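Local coordinates for protein esterase (Capnocytophaga ochracea, PDB 4W9R) that is of unknown function but belongs to the putative esterase family of alpha/beta hydrolases and probably cleaves ester bonds, at residues 242-245 against 246-250; 261-264 against 265-268; 280-283 against 284-287; 292-295 against 296-299; 300-303 against 304-307. All blocks are in the same frame, centred on the assembly; numbering follows the deposited sequence.

In the fold
All five contacts are local, each along one helix or at its end, in the helical part that follows the mixed sheet of the hydrolase fold. Contact 3, on helix 278-290, is the buried one and touches each of the others: Phe244 of contact 1, Tyr263 of contact 2, Leu297 of contact 4 and Leu300 and Val304 of contact 5. Contact 1 lies at the surface; contacts 2, 4 and 5 are partly buried, the last two sharing helix 294-306. A hydroxyl backs up a backbone bond in contacts 1, 2, 3 and 5; contact 1 adds a widened turn with a CH-pi contact, contact 4 a carboxylate cap, and contact 5 a closing asparagine.

Contact 1. Residues 242-245 against 246-250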
loop_
_atom_site.group_PDB
_atom_site.type_symbol
_atom_site.label_atom_id
_atom_site.label_comp_id
_atom_site.label_asym_id
_atom_site.label_seq_id
_atom_site.Cartn_x
_atom_site.Cartn_y
_atom_site.Cartn_z
ATOM N N LYS B 242 10.261 20.237 12.298
ATOM C CA LYS B 242 9.748 21.348 11.507
ATOM C C LYS B 242 8.528 21.970 12.176
ATOM O O LYS B 242 8.400 23.191 12.241
ATOM C CB LYS B 242 9.396 20.882 10.095
ATOM C CG LYS B 242 8.727 21.937 9.232
ATOM C CD LYS B 242 9.697 23.038 8.842
ATOM C CE LYS B 242 9.062 23.987 7.841
ATOM N NZ LYS B 242 10.025 25.017 7.362
ATOM N N GLU B 243 7.635 21.119 12.675
ATOM C CA GLU B 243 6.442 21.572 13.383
ATOM C C GLU B 243 6.826 22.312 14.659
ATOM O O GLU B 243 6.287 23.377 14.961
ATOM C CB GLU B 243 5.532 20.385 13.710
ATOM C CG GLU B 243 4.258 20.751 14.462
ATOM C CD GLU B 243 3.416 19.533 14.802
ATOM O OE1 GLU B 243 3.776 18.418 14.366
ATOM O OE2 GLU B 243 2.395 19.688 15.506
ATOM N N PHE B 244 7.766 21.737 15.400
ATOM C CA PHE B 244 8.275 22.335 16.629
ATOM C C PHE B 244 8.907 23.698 16.366
ATOM O O PHE B 244 8.615 24.674 17.057
ATOM C CB PHE B 244 9.292 21.393 17.280
ATOM C CG PHE B 244 10.166 22.049 18.310
ATOM C CD1 PHE B 244 9.679 22.336 19.573
ATOM C CD2 PHE B 244 11.486 22.360 18.018
ATOM C CE1 PHE B 244 10.487 22.934 20.523
ATOM C CE2 PHE B 244 12.297 22.956 18.963
ATOM C CZ PHE B 244 11.798 23.242 20.217
ATOM N N LYS B 245 9.761 23.758 15.353
ATOM C CA LYS B 245 10.486 24.977 15.018
ATOM C C LYS B 245 9.548 26.074 14.513
ATOM O O LYS B 245 9.846 27.263 14.630
ATOM C CB LYS B 245 11.559 24.668 13.969
ATOM C CG LYS B 245 12.652 25.710 13.846
ATOM C CD LYS B 245 13.809 25.180 13.008
ATOM C CE LYS B 245 14.398 23.911 13.617
ATOM N NZ LYS B 245 15.552 23.382 12.833
ATOM N N THR B 246 8.409 25.665 13.963
ATOM C CA THR B 246 7.460 26.593 13.354
ATOM C C THR B 246 6.290 26.939 14.271
ATOM O O THR B 246 6.096 28.094 14.631
ATOM C CB THR B 246 6.899 26.032 12.035
ATOM O OG1 THR B 246 7.975 25.808 11.115
ATOM C CG2 THR B 246 5.909 27.010 11.421
ATOM N N GLN B 247 5.490 25.937 14.619
ATOM C CA GLN B 247 4.258 26.169 15.366
ATOM C C GLN B 247 4.462 26.366 16.870
ATOM O O GLN B 247 3.571 26.869 17.554
ATOM C CB GLN B 247 3.288 25.009 15.135
ATOM C CG GLN B 247 3.014 24.721 13.671
ATOM C CD GLN B 247 2.403 25.904 12.949
ATOM O OE1 GLN B 247 2.749 26.192 11.803
ATOM N NE2 GLN B 247 1.482 26.594 13.614
HETATM N N MSE B 248 5.624 25.974 17.382
HETATM C CA MSE B 248 5.857 26.009 18.826
HETATM C C MSE B 248 6.839 27.100 19.248
HETATM O O MSE B 248 6.477 28.003 20.001
HETATM C CB MSE B 248 6.341 24.645 19.320
HETATM C CG MSE B 248 5.355 23.521 19.046
HETATM SE SE MSE B 248 5.562 22.001 20.247
HETATM C CE MSE B 248 4.995 22.850 21.910
ATOM N N GLU B 249 8.082 27.003 18.785
ATOM C CA GLU B 249 9.118 27.966 19.158
ATOM C C GLU B 249 8.763 29.412 18.814
ATOM O O GLU B 249 9.332 30.345 19.381
ATOM C CB GLU B 249 10.446 27.603 18.492
ATOM C CG GLU B 249 11.218 26.515 19.213
ATOM C CD GLU B 249 12.717 26.729 19.150
ATOM O OE1 GLU B 249 13.146 27.738 18.552
ATOM O OE2 GLU B 249 13.465 25.896 19.702
ATOM N N THR B 250 7.825 29.597 17.891
ATOM C CA THR B 250 7.393 30.936 17.506
ATOM C C THR B 250 6.354 31.497 18.472
ATOM O O THR B 250 5.976 32.664 18.380
ATOM C CB THR B 250 6.810 30.951 16.083
ATOM O OG1 THR B 250 5.737 30.005 15.996
ATOM C CG2 THR B 250 7.884 30.599 15.063
#
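Phe244 and Glu249 show how a side-chain contact can follow a widening of the helix. The turn after residues 242-245 is of the wider pi type: Glu249 N reaches back five residues to Phe244 O at 2.9 Å, in a bond that is almost straight (174°), and Met248 N shares the same oxygen at 3.3 Å from above the carbonyl plane. Glu249 is thereby drawn over the phenyl ring, where its CG lies 3.9 Å from the centroid of Phe244 in a CH-pi contact, offset toward the rim. The carboxylate beyond stands steeply to the ring, the planes 78° apart. Met248 meets the ring obliquely with its CB, 4.1 Å from Phe244 CD1. Thr246 is held by its side chain: OG1, lying beside its own backbone N (chi1 -60°), gives a hydrogen bond of 2.9 Å to Lys242 O, while its amide bond to that oxygen is weak. Phe244 also packs on Ala283 and Ala287 of helix 278-290, and the amides of Lys242 and Glu243 bind Glu181 of the second subunit. The chemistry implies a division of labour, with backbone bonds shaping the widened turn, a hydroxyl reinforcing a weak one, and aliphatic carbon covering an aromatic face.

Contact 2. Residues 261-264 against 265-268; sequences NKYN and TIYK
Ile266 and Tyr263, three residues apart in the alpha helix 255-270, illustrate the i to i+3 pairing of side chains on one helical face. The isoleucine can be followed outward. Its CB sits 3.6 Å from Tyr263 O, against the backbone of the preceding turn. With CG1 set beside the backbone N (chi1 -68°), the long branch runs back along the helix, and CG1 passes close to Lys262 O. The tip, CD1, then comes over one face of the Tyr263 ring, 4.2 Å above its plane and nearest to CD2. The two side chains lie side by side and point the same way, with the methyl over the rim of the ring and not over its centre. Ile266 also touches Ile235 of a loop. The far end of the tyrosine is held in place by hydrogen bonds of its hydroxyl to Asp280 and to Ile277 N, while Lys262 NZ is taken up by the carbonyls of Ile235 and Lys237. Below these side chains runs the regular backbone ladder, with Ile266 N bonded to Lys262 O at 3.0 Å and Lys268 N to Asn264 O at 2.9 Å. One rung is doubled: Asn261 O receives Thr265 N at 2.8 Å and, from the opposite face of its carbonyl plane, Thr265 OG1 at 2.7 Å.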
loop_
_atom_site.group_PDB
_atom_site.type_symbol
_atom_site.label_atom_id
_atom_site.label_comp_id
_atom_site.label_asym_id
_atom_site.label_seq_id
_atom_site.Cartn_x
_atom_site.Cartn_y
_atom_site.Cartn_z
ATOM N N ASN B 261 -4.088 21.094 23.300
ATOM C CA ASN B 261 -5.018 21.175 22.182
ATOM C C ASN B 261 -4.828 20.020 21.208
ATOM O O ASN B 261 -5.800 19.466 20.694
ATOM C CB ASN B 261 -4.863 22.508 21.448
ATOM C CG ASN B 261 -5.733 22.598 20.212
ATOM O OD1 ASN B 261 -6.923 22.904 20.296
ATOM N ND2 ASN B 261 -5.141 22.337 19.051
ATOM N N LYS B 262 -3.571 19.658 20.968
ATOM C CA LYS B 262 -3.251 18.559 20.066
ATOM C C LYS B 262 -3.855 17.248 20.552
ATOM O O LYS B 262 -4.515 16.542 19.794
ATOM C CB LYS B 262 -1.738 18.407 19.912
ATOM C CG LYS B 262 -1.323 17.213 19.063
ATOM C CD LYS B 262 0.188 17.120 18.935
ATOM C CE LYS B 262 0.608 15.861 18.188
ATOM N NZ LYS B 262 0.137 15.855 16.775
ATOM N N TYR B 263 -3.637 16.932 21.823
ATOM C CA TYR B 263 -4.127 15.679 22.381
ATOM C C TYR B 263 -5.632 15.719 22.633
ATOM O O TYR B 263 -6.288 14.677 22.669
ATOM C CB TYR B 263 -3.365 15.338 23.662
ATOM C CG TYR B 263 -2.032 14.685 23.377
ATOM C CD1 TYR B 263 -0.945 15.439 22.954
ATOM C CD2 TYR B 263 -1.869 13.312 23.505
ATOM C CE1 TYR B 263 0.273 14.843 22.679
ATOM C CE2 TYR B 263 -0.656 12.708 23.233
ATOM C CZ TYR B 263 0.411 13.479 22.821
ATOM O OH TYR B 263 1.622 12.883 22.550
ATOM N N ASN B 264 -6.179 16.920 22.795
ATOM C CA ASN B 264 -7.627 17.081 22.861
ATOM C C ASN B 264 -8.251 16.839 21.493
ATOM O O ASN B 264 -9.296 16.198 21.380
ATOM C CB ASN B 264 -8.002 18.475 23.372
ATOM C CG ASN B 264 -7.785 18.625 24.863
ATOM O OD1 ASN B 264 -7.771 17.642 25.604
ATOM N ND2 ASN B 264 -7.620 19.864 25.314
ATOM N N THR B 265 -7.598 17.357 20.457
ATOM C CA THR B 265 -8.051 17.172 19.084
ATOM C C THR B 265 -7.988 15.697 18.696
ATOM O O THR B 265 -8.856 15.195 17.978
ATOM C CB THR B 265 -7.209 18.004 18.098
ATOM O OG1 THR B 265 -7.297 19.391 18.446
ATOM C CG2 THR B 265 -7.703 17.813 16.671
ATOM N N ILE B 266 -6.958 15.007 19.179
ATOM C CA ILE B 266 -6.829 13.573 18.962
ATOM C C ILE B 266 -8.045 12.839 19.523
ATOM O O ILE B 266 -8.615 11.973 18.861
ATOM C CB ILE B 266 -5.543 13.010 19.606
ATOM C CG1 ILE B 266 -4.305 13.533 18.877
ATOM C CG2 ILE B 266 -5.546 11.490 19.579
ATOM C CD1 ILE B 266 -3.001 13.054 19.475
ATOM N N TYR B 267 -8.452 13.205 20.734
ATOM C CA TYR B 267 -9.601 12.564 21.363
ATOM C C TYR B 267 -10.904 12.907 20.647
ATOM O O TYR B 267 -11.800 12.072 20.544
ATOM C CB TYR B 267 -9.705 12.958 22.837
ATOM C CG TYR B 267 -10.914 12.365 23.524
ATOM C CD1 TYR B 267 -10.958 11.017 23.849
ATOM C CD2 TYR B 267 -12.015 13.152 23.841
ATOM C CE1 TYR B 267 -12.063 10.466 24.473
ATOM C CE2 TYR B 267 -13.125 12.610 24.466
ATOM C CZ TYR B 267 -13.142 11.266 24.780
ATOM O OH TYR B 267 -14.241 10.720 25.402
ATOM N N LYS B 268 -11.008 14.136 20.155
ATOM C CA LYS B 268 -12.221 14.577 19.479
ATOM C C LYS B 268 -12.401 13.873 18.133
ATOM O O LYS B 268 -13.474 13.346 17.838
ATOM C CB LYS B 268 -12.206 16.095 19.282
ATOM C CG LYS B 268 -13.505 16.657 18.726
ATOM C CD LYS B 268 -13.508 18.177 18.739
ATOM C CE LYS B 268 -14.861 18.728 18.313
ATOM N NZ LYS B 268 -14.910 20.215 18.390
#

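Contact 3. Residues 280-283 against 284-287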
loop_
_atom_site.group_PDB
_atom_site.type_symbol
_atom_site.label_atom_id
_atom_site.label_comp_id
_atom_site.label_asym_id
_atom_site.label_seq_id
_atom_site.Cartn_x
_atom_site.Cartn_y
_atom_site.Cartn_z
ATOM N N ASP B 280 6.846 14.434 22.502
ATOM C CA ASP B 280 5.926 15.564 22.507
ATOM C C ASP B 280 6.057 16.395 23.781
ATOM O O ASP B 280 5.908 17.617 23.753
ATOM C CB ASP B 280 4.485 15.077 22.344
ATOM C CG ASP B 280 4.178 14.632 20.927
ATOM O OD1 ASP B 280 5.126 14.508 20.123
ATOM O OD2 ASP B 280 2.989 14.402 20.621
ATOM N N VAL B 281 6.332 15.727 24.896
ATOM C CA VAL B 281 6.501 16.420 26.167
ATOM C C VAL B 281 7.771 17.263 26.163
ATOM O O VAL B 281 7.751 18.434 26.541
ATOM C CB VAL B 281 6.548 15.433 27.348
ATOM C CG1 VAL B 281 6.860 16.167 28.643
ATOM C CG2 VAL B 281 5.231 14.681 27.461
HETATM N N MSE B 282 8.874 16.666 25.721
HETATM C CA MSE B 282 10.157 17.358 25.682
HETATM C C MSE B 282 10.152 18.514 24.687
HETATM O O MSE B 282 10.811 19.530 24.905
HETATM C CB MSE B 282 11.281 16.379 25.345
HETATM C CG MSE B 282 11.586 15.401 26.465
HETATM SE SE MSE B 282 11.893 16.319 28.160
HETATM C CE MSE B 282 12.152 14.766 29.309
ATOM N N ALA B 283 9.409 18.355 23.598
ATOM C CA ALA B 283 9.272 19.419 22.612
ATOM C C ALA B 283 8.570 20.616 23.238
ATOM O O ALA B 283 8.932 21.765 22.987
ATOM C CB ALA B 283 8.508 18.929 21.395
ATOM N N THR B 284 7.568 20.335 24.063
ATOM C CA THR B 284 6.829 21.377 24.757
ATOM C C THR B 284 7.719 22.059 25.789
ATOM O O THR B 284 7.720 23.283 25.915
ATOM C CB THR B 284 5.576 20.810 25.450
ATOM O OG1 THR B 284 4.793 20.073 24.502
ATOM C CG2 THR B 284 4.733 21.933 26.038
ATOM N N TYR B 285 8.488 21.250 26.512
ATOM C CA TYR B 285 9.380 21.741 27.557
ATOM C C TYR B 285 10.493 22.620 26.990
ATOM O O TYR B 285 10.821 23.661 27.559
ATOM C CB TYR B 285 9.975 20.561 28.329
ATOM C CG TYR B 285 11.017 20.933 29.361
ATOM C CD1 TYR B 285 10.654 21.523 30.565
ATOM C CD2 TYR B 285 12.363 20.674 29.139
ATOM C CE1 TYR B 285 11.605 21.854 31.513
ATOM C CE2 TYR B 285 13.320 21.002 30.080
ATOM C CZ TYR B 285 12.935 21.591 31.265
ATOM O OH TYR B 285 13.886 21.919 32.204
ATOM N N THR B 286 11.066 22.196 25.869
ATOM C CA THR B 286 12.141 22.942 25.224
ATOM C C THR B 286 11.643 24.295 24.719
ATOM O O THR B 286 12.332 25.308 24.848
ATOM C CB THR B 286 12.750 22.147 24.049
ATOM O OG1 THR B 286 13.233 20.885 24.525
ATOM C CG2 THR B 286 13.901 22.913 23.418
ATOM N N ALA B 287 10.441 24.303 24.151
ATOM C CA ALA B 287 9.836 25.531 23.648
ATOM C C ALA B 287 9.514 26.480 24.795
ATOM O O ALA B 287 9.637 27.698 24.664
ATOM C CB ALA B 287 8.581 25.215 22.851
#
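Thr284 and Thr286 each send a hydroxyl back to the carbonyl four residues earlier, and these bonds make up the side-chain polar part of the contact. Thr284 OG1 donates to Asp280 O at 2.8 Å, tilted 20° from the carbonyl plane, and Thr284 N joins it at 3.2 Å from above that plane. Thr286 repeats the pattern on Met282 O, which receives OG1 and N of Thr286 at 2.8 Å each, from opposite faces. In both threonines the hydroxyl lies beside the backbone N and anti to the carbonyl carbon (chi1 -53° for Thr284), which is what folds it onto the preceding turn. Plain backbone bonds carry the rest: Tyr285 N to Val281 O at 2.9 Å and Ala287 N to Ala283 O at 3.2 Å. This is regular alpha helix, and helix 278-290 runs through the packed helical part of the protein, with helices 241-248, 255-270 and 314-325 all touching it. Replacing Thr284 by an alanine takes away OG1 and CG2, and would probably leave Asp280 O with the backbone amide alone on this turn and open a gap beside Leu259 and Leu300. The apolar group is smaller. Selenomethionine Met282 and Tyr285 form a Met-aromatic contact, the selenium 5.4 Å from the ring centroid and oblique to it, with SE 4.5 Å from CD2. Beyond that, the Tyr285 ring stacks on Phe318 and its OH is hydrogen-bonded to Glu321.

Contact 4. Residues 292-295 against 296-299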
loop_
_atom_site.group_PDB
_atom_site.type_symbol
_atom_site.label_atom_id
_atom_site.label_comp_id
_atom_site.label_asym_id
_atom_site.label_seq_id
_atom_site.Cartn_x
_atom_site.Cartn_y
_atom_site.Cartn_z
ATOM N N GLN B 292 10.879 31.457 27.574
ATOM C CA GLN B 292 10.816 31.763 29.003
ATOM C C GLN B 292 9.389 31.928 29.522
ATOM O O GLN B 292 9.138 32.751 30.403
ATOM C CB GLN B 292 11.618 33.030 29.325
ATOM C CG GLN B 292 13.126 32.870 29.219
ATOM C CD GLN B 292 13.677 33.392 27.908
ATOM O OE1 GLN B 292 12.945 33.950 27.091
ATOM N NE2 GLN B 292 14.977 33.217 27.702
ATOM N N ASP B 293 8.458 31.141 28.996
ATOM C CA ASP B 293 7.092 31.210 29.489
ATOM C C ASP B 293 6.922 30.156 30.571
ATOM O O ASP B 293 6.835 28.964 30.284
ATOM C CB ASP B 293 6.103 30.991 28.340
ATOM C CG ASP B 293 4.698 30.694 28.819
ATOM O OD1 ASP B 293 4.271 31.276 29.838
ATOM O OD2 ASP B 293 4.018 29.876 28.164
ATOM N N TRP B 294 6.832 30.609 31.816
ATOM C CA TRP B 294 6.870 29.692 32.945
ATOM C C TRP B 294 5.491 29.262 33.415
ATOM O O TRP B 294 5.366 28.342 34.218
ATOM C CB TRP B 294 7.644 30.320 34.106
ATOM C CG TRP B 294 8.988 30.854 33.703
ATOM C CD1 TRP B 294 9.440 32.131 33.860
ATOM C CD2 TRP B 294 10.046 30.131 33.060
ATOM N NE1 TRP B 294 10.716 32.247 33.366
ATOM C CE2 TRP B 294 11.112 31.033 32.867
ATOM C CE3 TRP B 294 10.200 28.808 32.633
ATOM C CZ2 TRP B 294 12.311 30.656 32.267
ATOM C CZ3 TRP B 294 11.392 28.436 32.037
ATOM C CH2 TRP B 294 12.432 29.357 31.860
ATOM N N GLU B 295 4.454 29.909 32.901
ATOM C CA GLU B 295 3.104 29.557 33.306
ATOM C C GLU B 295 2.726 28.236 32.649
ATOM O O GLU B 295 1.966 27.444 33.206
ATOM C CB GLU B 295 2.114 30.663 32.939
ATOM C CG GLU B 295 0.900 30.734 33.856
ATOM C CD GLU B 295 1.270 31.024 35.304
ATOM O OE1 GLU B 295 2.300 31.691 35.543
ATOM O OE2 GLU B 295 0.529 30.581 36.207
ATOM N N SER B 296 3.284 28.001 31.465
ATOM C CA SER B 296 3.081 26.748 30.753
ATOM C C SER B 296 3.791 25.603 31.461
ATOM O O SER B 296 3.323 24.466 31.447
ATOM C CB SER B 296 3.576 26.863 29.308
ATOM O OG SER B 296 2.757 27.735 28.550
ATOM N N LEU B 297 4.924 25.911 32.085
ATOM C CA LEU B 297 5.718 24.906 32.782
ATOM C C LEU B 297 4.964 24.328 33.977
ATOM O O LEU B 297 5.019 23.125 34.233
ATOM C CB LEU B 297 7.051 25.501 33.239
ATOM C CG LEU B 297 8.017 24.551 33.949
ATOM C CD1 LEU B 297 8.358 23.367 33.060
ATOM C CD2 LEU B 297 9.278 25.289 34.367
ATOM N N LYS B 298 4.256 25.189 34.700
ATOM C CA LYS B 298 3.467 24.758 35.849
ATOM C C LYS B 298 2.327 23.850 35.408
ATOM O O LYS B 298 2.070 22.813 36.021
ATOM C CB LYS B 298 2.912 25.965 36.608
ATOM C CG LYS B 298 2.187 25.614 37.901
ATOM C CD LYS B 298 1.530 26.845 38.513
ATOM C CE LYS B 298 1.050 26.578 39.932
ATOM N NZ LYS B 298 0.050 25.477 39.991
ATOM N N LYS B 299 1.648 24.248 34.336
ATOM C CA LYS B 299 0.530 23.480 33.806
ATOM C C LYS B 299 1.007 22.192 33.140
ATOM O O LYS B 299 0.285 21.195 33.112
ATOM C CB LYS B 299 -0.277 24.328 32.819
ATOM C CG LYS B 299 -1.058 25.454 33.484
ATOM C CD LYS B 299 -1.842 26.286 32.481
ATOM C CE LYS B 299 -0.929 27.177 31.658
ATOM N NZ LYS B 299 -1.698 28.148 30.829
#
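Asp293 has an extended backbone at the N-cap position just before helix 294-306, and its carboxylate meets Ser296 across the first turn. CG lies anti to the backbone N (chi1 165°), which swings the carboxylate toward that turn. OD1 of Asp293 accepts a weak bond of 3.4 Å from Glu295 N, whereas OD2 takes the hydroxyl of Ser296, OG to OD2 2.5 Å, on its syn side and 33° out of the carboxylate plane. That hydroxyl is engaged twice, since Ser296 OG also receives Tyr256 N of helix 255-270; the cap is thus tied to a neighbouring helix. The N-terminal end of the helix would be expected to favour the negative charge of Asp293. On another side of the turn Trp294 and Leu297 lie side by side, pointing the same way, and Leu297 CD2 comes obliquely to the indole at 4.0 Å from CE3. Leu297 continues onto Tyr285 and Phe318. Lys299 bends at chi3 (-73°), which brings its CE to 3.3 Å from Glu295 O before NZ ends in a salt bridge to Glu257. The backbone bonds here, such as Lys298 N to Trp294 O at 3.4 Å, are weak. Just before the cap, Gln292, with positive phi, is the C-prime residue of a Schellman motif, so one helix closes and an aspartate N-cap starts the next.

Contact 5. Residues 300-303 against 304-307; sequences LAKY and VESN
Val304 packs against Leu300 in the last turns of the alpha helix 294-306, whose C-terminal end combines backbone bonds with side-chain ones. Val304 CG1 meets Leu300 CD1 at 4.1 Å as the two side chains cross obliquely, and Val304 N bonds to Leu300 O at 3.1 Å; the valine also packs on Val281 and Met314. Glu305 continues the backbone ladder with its N on Ala301 O, and its extended chain brings OE1 to 4.0 Å from Lys302 CG, with no contact between the charged ends. Ser306 holds Lys302 O from opposite faces of the carbonyl, N at 3.0 Å and OG at 2.9 Å, the hydroxyl lying beside its own backbone N (chi1 -67°). Asn307, the first residue to leave helical geometry, returns to Tyr303 O with N at 3.1 Å and, more weakly, with ND2 at 2.8 Å. The same ND2 lies 3.6 Å above the Tyr303 ring, which also packs on Leu259 and Tyr263. An alanine in place of Tyr303 would probably leave the Asn307 amide to its weak carbonyl bond, without the ring face, and open a gap beside Leu259 and Tyr263. The amide and ring planes stand 58° apart, ND2 being offset toward the rim.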
loop_
_atom_site.group_PDB
_atom_site.type_symbol
_atom_site.label_atom_id
_atom_site.label_comp_id
_atom_site.label_asym_id
_atom_site.label_seq_id
_atom_site.Cartn_x
_atom_site.Cartn_y
_atom_site.Cartn_z
ATOM N N LEU B 300 2.228 22.215 32.612
ATOM C CA LEU B 300 2.813 21.028 31.998
ATOM C C LEU B 300 3.137 19.981 33.056
ATOM O O LEU B 300 2.981 18.782 32.825
ATOM C CB LEU B 300 4.078 21.389 31.214
ATOM C CG LEU B 300 4.837 20.230 30.562
ATOM C CD1 LEU B 300 3.959 19.511 29.547
ATOM C CD2 LEU B 300 6.120 20.724 29.912
ATOM N N ALA B 301 3.585 20.445 34.218
ATOM C CA ALA B 301 3.944 19.557 35.316
ATOM C C ALA B 301 2.738 18.764 35.804
ATOM O O ALA B 301 2.835 17.562 36.051
ATOM C CB ALA B 301 4.552 20.353 36.462
ATOM N N LYS B 302 1.604 19.441 35.941
ATOM C CA LYS B 302 0.395 18.796 36.437
ATOM C C LYS B 302 -0.226 17.921 35.357
ATOM O O LYS B 302 -0.893 16.929 35.654
ATOM C CB LYS B 302 -0.612 19.837 36.931
ATOM C CG LYS B 302 -1.680 19.267 37.855
ATOM C CD LYS B 302 -2.429 20.368 38.593
ATOM C CE LYS B 302 -3.405 19.789 39.610
ATOM N NZ LYS B 302 -4.104 20.848 40.391
ATOM N N TYR B 303 0.005 18.290 34.102
ATOM C CA TYR B 303 -0.536 17.546 32.971
ATOM C C TYR B 303 0.117 16.176 32.835
ATOM O O TYR B 303 -0.569 15.169 32.660
ATOM C CB TYR B 303 -0.359 18.340 31.678
ATOM C CG TYR B 303 -0.863 17.628 30.442
ATOM C CD1 TYR B 303 -2.224 17.449 30.227
ATOM C CD2 TYR B 303 0.019 17.147 29.484
ATOM C CE1 TYR B 303 -2.691 16.804 29.099
ATOM C CE2 TYR B 303 -0.439 16.502 28.350
ATOM C CZ TYR B 303 -1.795 16.333 28.162
ATOM O OH TYR B 303 -2.258 15.690 27.036
ATOM N N VAL B 304 1.443 16.140 32.914
ATOM C CA VAL B 304 2.162 14.878 32.790
ATOM C C VAL B 304 1.988 14.041 34.052
ATOM O O VAL B 304 2.053 12.813 34.005
ATOM C CB VAL B 304 3.661 15.097 32.506
ATOM C CG1 VAL B 304 3.849 15.785 31.161
ATOM C CG2 VAL B 304 4.313 15.903 33.619
ATOM N N GLU B 305 1.755 14.709 35.177
ATOM C CA GLU B 305 1.471 14.011 36.424
ATOM C C GLU B 305 0.148 13.266 36.303
ATOM O O GLU B 305 -0.007 12.157 36.816
ATOM C CB GLU B 305 1.424 14.989 37.600
ATOM C CG GLU B 305 1.228 14.317 38.950
ATOM C CD GLU B 305 0.964 15.309 40.068
ATOM O OE1 GLU B 305 0.328 16.353 39.805
ATOM O OE2 GLU B 305 1.394 15.043 41.209
ATOM N N SER B 306 -0.800 13.884 35.606
ATOM C CA SER B 306 -2.119 13.299 35.421
ATOM C C SER B 306 -2.082 12.103 34.476
ATOM O O SER B 306 -2.725 11.088 34.742
ATOM C CB SER B 306 -3.104 14.348 34.902
ATOM O OG SER B 306 -3.351 15.339 35.883
ATOM N N ASN B 307 -1.347 12.212 33.371
ATOM C CA ASN B 307 -1.260 11.075 32.462
ATOM C C ASN B 307 0.129 10.445 32.342
ATOM O O ASN B 307 1.007 10.968 31.659
ATOM C CB ASN B 307 -1.724 11.508 31.067
ATOM C CG ASN B 307 -2.868 12.511 31.114
ATOM O OD1 ASN B 307 -4.039 12.134 31.086
ATOM N ND2 ASN B 307 -2.529 13.793 31.177
#